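Local coordinates for putative amino acid binding protein (Streptococcus mutans, PDB 4C0R) that binds glutathione, probably as the extracellular receptor that hands it to the cystine ABC importer TcyBC, at residues E34-K37 and K41-V44; D98-S103 and A108-Q113; K126-K129 and Q135-L138. All blocks are in the same frame, centred on the assembly; numbering follows the deposited sequence. Where two conformers were deposited one is given.

Contact 1: E34-K37 and K41-V44. With CD (cadmium ion), chain D.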
loop_
_atom_site.group_PDB
_atom_site.type_symbol
_atom_site.label_atom_id
_atom_site.label_comp_id
_atom_site.label_asym_id
_atom_site.label_seq_id
_atom_site.Cartn_x
_atom_site.Cartn_y
_atom_site.Cartn_z
ATOM N N GLU A 34 -17.693 2.800 -1.072
ATOM C CA GLU A 34 -18.751 1.886 -0.618
ATOM C C GLU A 34 -19.062 2.077 0.864
ATOM O O GLU A 34 -20.233 2.122 1.241
ATOM C CB GLU A 34 -18.358 0.446 -0.912
ATOM C CG GLU A 34 -19.479 -0.566 -0.706
ATOM C CD GLU A 34 -20.547 -0.514 -1.792
ATOM O OE1 GLU A 34 -20.219 -0.120 -2.936
ATOM O OE2 GLU A 34 -21.687 -0.855 -1.459
ATOM N N VAL A 35 -18.045 2.246 1.680
ATOM C CA VAL A 35 -18.256 2.565 3.097
ATOM C C VAL A 35 -19.161 3.791 3.270
ATOM O O VAL A 35 -20.094 3.808 4.074
ATOM C CB VAL A 35 -16.904 2.781 3.802
ATOM C CG1 VAL A 35 -17.052 3.505 5.121
ATOM C CG2 VAL A 35 -16.188 1.427 3.939
ATOM N N PHE A 36 -18.819 4.844 2.579
ATOM C CA PHE A 36 -19.481 6.117 2.770
ATOM C C PHE A 36 -20.838 6.268 2.041
ATOM O O PHE A 36 -21.552 7.253 2.299
ATOM C CB PHE A 36 -18.493 7.249 2.498
ATOM C CG PHE A 36 -17.493 7.421 3.592
ATOM C CD1 PHE A 36 -17.851 7.985 4.798
ATOM C CD2 PHE A 36 -16.202 6.905 3.456
ATOM C CE1 PHE A 36 -16.923 8.106 5.834
ATOM C CE2 PHE A 36 -15.274 7.005 4.491
ATOM C CZ PHE A 36 -15.633 7.590 5.696
ATOM N N LYS A 37 -21.203 5.310 1.201
ATOM C CA LYS A 37 -22.538 5.317 0.576
ATOM C C LYS A 37 -23.619 5.365 1.621
ATOM O O LYS A 37 -24.712 5.959 1.378
ATOM C CB LYS A 37 -22.779 4.043 -0.228
ATOM C CG LYS A 37 -22.568 4.094 -1.665
ATOM C CD LYS A 37 -23.110 2.744 -2.266
ATOM N N LYS A 41 -24.098 11.783 7.058
ATOM C CA LYS A 41 -23.341 12.728 7.876
ATOM C C LYS A 41 -22.104 13.195 7.163
ATOM O O LYS A 41 -21.795 14.403 7.183
ATOM C CB LYS A 41 -22.914 12.051 9.152
ATOM C CG LYS A 41 -22.063 12.907 10.043
ATOM C CD LYS A 41 -21.889 12.222 11.350
ATOM C CE LYS A 41 -21.105 13.061 12.275
ATOM N NZ LYS A 41 -22.047 13.954 13.028
ATOM N N TYR A 42 -21.410 12.261 6.508
ATOM C CA TYR A 42 -20.123 12.597 5.906
ATOM C C TYR A 42 -20.201 12.682 4.374
ATOM O O TYR A 42 -20.733 11.782 3.702
ATOM C CB TYR A 42 -19.113 11.531 6.255
ATOM C CG TYR A 42 -18.907 11.266 7.727
ATOM C CD1 TYR A 42 -18.340 12.233 8.553
ATOM C CD2 TYR A 42 -19.242 10.036 8.290
ATOM C CE1 TYR A 42 -18.121 11.990 9.858
ATOM C CE2 TYR A 42 -19.049 9.801 9.631
ATOM C CZ TYR A 42 -18.462 10.770 10.392
ATOM O OH TYR A 42 -18.234 10.569 11.723
ATOM N N ASP A 43 -19.647 13.750 3.815
ATOM C CA ASP A 43 -19.431 13.865 2.377
ATOM C C ASP A 43 -17.921 13.831 2.169
ATOM O O ASP A 43 -17.204 14.723 2.657
ATOM C CB ASP A 43 -19.969 15.184 1.829
ATOM C CG ASP A 43 -21.481 15.197 1.681
ATOM O OD1 ASP A 43 -22.086 14.095 1.715
ATOM O OD2 ASP A 43 -22.052 16.327 1.524
ATOM N N VAL A 44 -17.448 12.821 1.429
ATOM C CA VAL A 44 -16.016 12.596 1.288
ATOM C C VAL A 44 -15.514 13.239 0.002
ATOM O O VAL A 44 -16.171 13.199 -1.053
ATOM C CB VAL A 44 -15.733 11.084 1.245
ATOM C CG1 VAL A 44 -14.222 10.797 1.247
ATOM C CG2 VAL A 44 -16.379 10.408 2.428
HETATM CD CD CD D . -24.265 13.611 1.941
HETATM O O HOH W 1 -21.051 9.810 1.854
HETATM O O HOH W 2 -23.376 11.772 3.053
#
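F36 carries this contact from the helix side, and Y42 and V44 meet it from the strand. The F36 and V44 side chains cross at about a right angle. V44 CG2 sits over one face of the F36 ring, 3.4 Å from F36 CG. It is 3.7 Å from the centroid of the F36 ring and 21° off the ring normal, a CH-pi contact displaced toward the CB end. The V44 branch is set by chi1 -174°, which puts CG1 anti to the backbone N and turns CG2 to the ring. V35 CG1 lies over the opposite face. Y42 comes to a different part of the same ring. Its CD2 lies at the F36 edge, 3.9 Å from F36 CE1. F36 is therefore covered on both faces, by V35 and V44, and met at the edge by Y42.

The backbones approach each other through solvent. Water 1 lies within hydrogen-bonding distance of both F36 O (2.6 Å) and Y42 O (2.7 Å). Water 2 lies near Y42 O and is a ligand of the cadmium ion. D43 points away from the helix and binds that ion through OD1 at 2.2 Å; D2 binds the same ion.

The contact closes the short turn from helix 27-36 into strand 42-48. That strand runs parallel to strand 3-9, where Y42 touches V5 and V44 touches L7. Helix 201-216 covers F36 through L203, F206 and V207.

Contact 2: D98-S103 and A108-Q113. With CD (cadmium ion), chain F.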
loop_
_atom_site.group_PDB
_atom_site.type_symbol
_atom_site.label_atom_id
_atom_site.label_comp_id
_atom_site.label_asym_id
_atom_site.label_seq_id
_atom_site.Cartn_x
_atom_site.Cartn_y
_atom_site.Cartn_z
ATOM N N ASP A 98 15.598 -15.510 -13.869
ATOM C CA ASP A 98 16.905 -16.148 -13.784
ATOM C C ASP A 98 17.990 -15.352 -13.128
ATOM O O ASP A 98 19.171 -15.689 -13.266
ATOM C CB ASP A 98 17.411 -16.651 -15.159
ATOM N N SER A 99 17.635 -14.274 -12.438
ATOM C CA SER A 99 18.658 -13.546 -11.694
ATOM C C SER A 99 19.377 -14.487 -10.728
ATOM O O SER A 99 18.780 -15.513 -10.281
ATOM C CB SER A 99 17.957 -12.453 -10.886
ATOM O OG SER A 99 18.863 -11.784 -10.042
ATOM N N ASP A 100 20.603 -14.097 -10.297
ATOM C CA ASP A 100 21.262 -14.703 -9.093
ATOM C C ASP A 100 20.486 -14.471 -7.802
ATOM O O ASP A 100 20.789 -15.057 -6.767
ATOM C CB ASP A 100 22.782 -14.286 -8.825
ATOM C CG ASP A 100 23.027 -12.728 -8.517
ATOM O OD1 ASP A 100 22.480 -12.125 -9.514
ATOM O OD2 ASP A 100 23.784 -12.072 -7.456
ATOM N N ILE A 101 19.539 -13.550 -7.839
ATOM C CA ILE A 101 18.828 -13.230 -6.615
ATOM C C ILE A 101 17.641 -14.182 -6.514
ATOM O O ILE A 101 16.707 -14.067 -7.294
ATOM C CB ILE A 101 18.380 -11.781 -6.623
ATOM C CG1 ILE A 101 19.581 -10.836 -6.673
ATOM C CG2 ILE A 101 17.524 -11.501 -5.349
ATOM C CD1 ILE A 101 19.189 -9.408 -6.863
ATOM N N LYS A 102 17.705 -15.144 -5.597
ATOM C CA LYS A 102 16.701 -16.189 -5.467
ATOM C C LYS A 102 16.008 -16.228 -4.099
ATOM O O LYS A 102 14.911 -16.766 -3.975
ATOM C CB LYS A 102 17.307 -17.575 -5.749
ATOM C CG LYS A 102 17.779 -17.721 -7.194
ATOM C CD LYS A 102 17.822 -19.195 -7.600
ATOM C CE LYS A 102 18.722 -20.008 -6.702
ATOM N NZ LYS A 102 20.078 -19.438 -6.705
ATOM N N SER A 103 16.678 -15.652 -3.102
ATOM C CA SER A 103 16.166 -15.572 -1.746
ATOM C C SER A 103 16.550 -14.228 -1.169
ATOM O O SER A 103 17.455 -13.564 -1.650
ATOM C CB SER A 103 16.747 -16.672 -0.861
ATOM O OG SER A 103 18.057 -16.351 -0.498
ATOM N N ALA A 108 22.042 -8.953 -0.860
ATOM C CA ALA A 108 23.254 -8.316 -0.307
ATOM C C ALA A 108 24.180 -7.909 -1.464
ATOM O O ALA A 108 24.432 -8.696 -2.386
ATOM C CB ALA A 108 23.970 -9.266 0.654
ATOM N N GLY A 109 24.667 -6.677 -1.399
ATOM C CA GLY A 109 25.558 -6.140 -2.403
ATOM C C GLY A 109 24.923 -5.571 -3.667
ATOM O O GLY A 109 25.596 -5.011 -4.537
ATOM N N HIS A 110 23.597 -5.715 -3.786
ATOM C CA HIS A 110 22.879 -5.277 -4.959
ATOM C C HIS A 110 22.199 -3.894 -4.738
ATOM O O HIS A 110 22.143 -3.380 -3.618
ATOM C CB HIS A 110 21.856 -6.336 -5.313
ATOM C CG HIS A 110 22.433 -7.588 -5.912
ATOM N ND1 HIS A 110 22.652 -8.731 -5.169
ATOM C CD2 HIS A 110 22.722 -7.919 -7.201
ATOM C CE1 HIS A 110 23.087 -9.698 -5.961
ATOM N NE2 HIS A 110 23.124 -9.237 -7.200
ATOM N N SER A 111 21.718 -3.322 -5.823
ATOM C CA SER A 111 21.178 -1.972 -5.778
ATOM C C SER A 111 19.668 -2.008 -5.983
ATOM O O SER A 111 19.161 -2.812 -6.744
ATOM C CB SER A 111 21.856 -1.104 -6.840
ATOM O OG SER A 111 21.596 0.285 -6.645
ATOM N N THR A 112 18.987 -1.101 -5.270
ATOM C CA THR A 112 17.546 -0.983 -5.339
ATOM C C THR A 112 17.170 0.477 -5.163
ATOM O O THR A 112 17.947 1.282 -4.675
ATOM C CB THR A 112 16.872 -1.836 -4.244
ATOM O OG1 THR A 112 15.475 -1.846 -4.518
ATOM C CG2 THR A 112 17.039 -1.273 -2.901
ATOM N N GLN A 113 15.952 0.788 -5.555
ATOM C CA GLN A 113 15.347 2.079 -5.338
ATOM C C GLN A 113 14.332 1.962 -4.210
ATOM O O GLN A 113 13.661 0.912 -4.061
ATOM C CB GLN A 113 14.660 2.575 -6.583
ATOM C CG GLN A 113 15.693 3.043 -7.682
ATOM C CD GLN A 113 14.994 3.639 -8.896
ATOM O OE1 GLN A 113 14.268 2.976 -9.604
ATOM N NE2 GLN A 113 15.209 4.918 -9.114
HETATM CD CD CD F . 23.426 -10.162 -9.116
HETATM O O HOH W 3 25.693 -10.426 -9.641
#
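I101 and H110 form the close-packed part of this contact, and D100 forms its solvent side together with a cadmium ion. I101 CD1 stands over the centre of the H110 imidazole. It is 3.7 Å from the centroid of the H110 ring and only 5° off the ring normal, a CH-pi contact. I101 CG1 lies over the same face, 3.8 Å from H110 CE1. The two side chains reach each other from opposite directions. I101 is extended beyond CG1 (chi2 172°), and this carries its terminal methyl across the ring. I101 also packs on L93 and V95 of strand 81-96.

The two segments flank a short loop in the lobe that holds strands 111-114 and 137-140. The fold is that of the family 3 solute-binding proteins, in which two lobes enclose the ligand. Here the chain has left strand 81-96 and is about to enter strand 111-114. An ST turn shapes the first segment: the backbone N of I101 donates to S99 OG at 2.9 Å. The turn spans S99 to I101 and so includes D100 and I101, the two residues that meet H110.

On the solvent side the link runs through the ion and not through side-chain packing. H110 NE2 binds the cadmium ion at 2.1 Å. D100 OD1 is 2.2 Å from the cadmium ion. A longer approach of D100 OD2 to the ion is doubtful, because that oxygen sits too close to H110 CE1. D100 is exposed, and water 3 is a further ligand, at 2.3 Å from the cadmium ion. One more ligand comes from outside the two segments. On its other nitrogen, H110 makes a weak bond from ND1 to A108 O within its own segment.

Contact 3: K126-K129 and Q135-L138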
loop_
_atom_site.group_PDB
_atom_site.type_symbol
_atom_site.label_atom_id
_atom_site.label_comp_id
_atom_site.label_asym_id
_atom_site.label_seq_id
_atom_site.Cartn_x
_atom_site.Cartn_y
_atom_site.Cartn_z
ATOM N N LYS A 126 17.551 -2.306 8.284
ATOM C CA LYS A 126 17.827 -3.416 9.209
ATOM C C LYS A 126 18.664 -4.488 8.565
ATOM O O LYS A 126 19.561 -5.058 9.178
ATOM C CB LYS A 126 16.553 -3.996 9.796
ATOM C CG LYS A 126 16.776 -5.240 10.609
ATOM N N PHE A 127 18.362 -4.803 7.315
ATOM C CA PHE A 127 19.132 -5.803 6.614
ATOM C C PHE A 127 20.586 -5.341 6.531
ATOM O O PHE A 127 21.531 -6.134 6.665
ATOM C CB PHE A 127 18.586 -5.988 5.194
ATOM C CG PHE A 127 19.361 -6.973 4.371
ATOM C CD1 PHE A 127 20.480 -6.588 3.663
ATOM C CD2 PHE A 127 18.969 -8.321 4.335
ATOM C CE1 PHE A 127 21.195 -7.539 2.907
ATOM C CE2 PHE A 127 19.664 -9.241 3.607
ATOM C CZ PHE A 127 20.788 -8.845 2.888
ATOM N N ASN A 128 20.798 -4.056 6.298
ATOM C CA ASN A 128 22.150 -3.593 6.142
ATOM C C ASN A 128 22.912 -3.625 7.471
ATOM O O ASN A 128 24.117 -3.899 7.485
ATOM C CB ASN A 128 22.173 -2.214 5.509
ATOM C CG ASN A 128 21.939 -2.274 4.018
ATOM O OD1 ASN A 128 22.030 -3.353 3.422
ATOM N ND2 ASN A 128 21.734 -1.115 3.398
ATOM N N LYS A 129 22.229 -3.383 8.584
ATOM C CA LYS A 129 22.889 -3.531 9.888
ATOM C C LYS A 129 23.380 -4.969 10.087
ATOM O O LYS A 129 24.415 -5.182 10.724
ATOM C CB LYS A 129 21.963 -3.081 11.038
ATOM N N GLN A 135 26.370 -4.590 2.034
ATOM C CA GLN A 135 25.088 -3.885 2.109
ATOM C C GLN A 135 24.430 -3.718 0.758
ATOM O O GLN A 135 25.075 -3.705 -0.291
ATOM C CB GLN A 135 25.302 -2.520 2.703
ATOM C CG GLN A 135 25.740 -2.564 4.139
ATOM C CD GLN A 135 25.912 -1.185 4.736
ATOM O OE1 GLN A 135 25.048 -0.327 4.588
ATOM N NE2 GLN A 135 27.036 -0.960 5.411
ATOM N N VAL A 136 23.106 -3.620 0.815
ATOM C CA VAL A 136 22.294 -3.208 -0.284
ATOM C C VAL A 136 22.534 -1.732 -0.493
ATOM O O VAL A 136 22.599 -0.990 0.469
ATOM C CB VAL A 136 20.802 -3.415 0.061
ATOM C CG1 VAL A 136 19.874 -2.892 -1.037
ATOM C CG2 VAL A 136 20.529 -4.855 0.286
ATOM N N LYS A 137 22.713 -1.347 -1.733
ATOM C CA LYS A 137 22.872 0.043 -2.098
ATOM C C LYS A 137 21.460 0.633 -2.247
ATOM O O LYS A 137 20.765 0.296 -3.211
ATOM C CB LYS A 137 23.596 0.123 -3.428
ATOM N N LEU A 138 21.073 1.523 -1.330
ATOM C CA LEU A 138 19.745 2.141 -1.354
ATOM C C LEU A 138 19.768 3.437 -2.122
ATOM O O LEU A 138 20.523 4.334 -1.777
ATOM C CB LEU A 138 19.247 2.431 0.060
ATOM C CG LEU A 138 19.173 1.232 0.990
ATOM C CD1 LEU A 138 18.971 1.670 2.417
ATOM C CD2 LEU A 138 18.006 0.341 0.518
#
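N128 has its CG anti to its own carbonyl carbon (chi1 -78°), and the small chi2 of -15° turns the amide so that both of its ends reach the backbone of V136. The V136 N-H donates to N128 OD1 at 2.8 Å. This donor is tilted 30° from the carbonyl plane of the amide. In return N128 ND2 donates to V136 O at 3.1 Å. That bond uses a lone pair of V136 O and lies in its carbonyl plane. One amide thus takes both polar backbone atoms of one residue. The paired bonds fix the rotation of the N128 amide and satisfy backbone groups of V136, a buried residue just before strand 137-140.

Q135 crosses N128 at about a right angle. Its CB lies 3.5 Å from N128 OD1, and its aliphatic part lies against the N128 side chain. The Q135 amide nitrogen is bonded to the backbone of E132. L138 CD1 also approaches N128 ND2, at 4.0 Å.

F127 adds an apolar contact. Its CD1 lies 3.8 Å from V136 CG2, and the two side chains cross at about a right angle. The F127 ring also stacks with H131 and meets Y104 edge-to-face.

The contact ties helix 120-130 to strand 137-140 in a beta-alpha-beta unit that starts with strand 111-114. Strands 111-114 and 137-140 are parallel neighbours. V136 and L138 both touch T112 of strand 111-114, and L138 also reaches V114.

How the contacts relate
The contacts follow one another along the chain in numerical order. Contact 1 lies on the opposite side of the chain's centre from the other two. Its centre is 44 Å from that of contact 2 and 43 Å from that of contact 3. It belongs to the sheet that includes strands 3-9 and 42-48. Contacts 2 and 3 have centres 12 Å apart and touch. Strands 111-114 and 137-140 join them: H110 O lies 2.8 Å from K137 N, a probable hydrogen bond. Contacts 2 and 3 thus belong to one lobe and contact 1 to the other, consistent with a two-lobed binding protein that holds glutathione between its lobes.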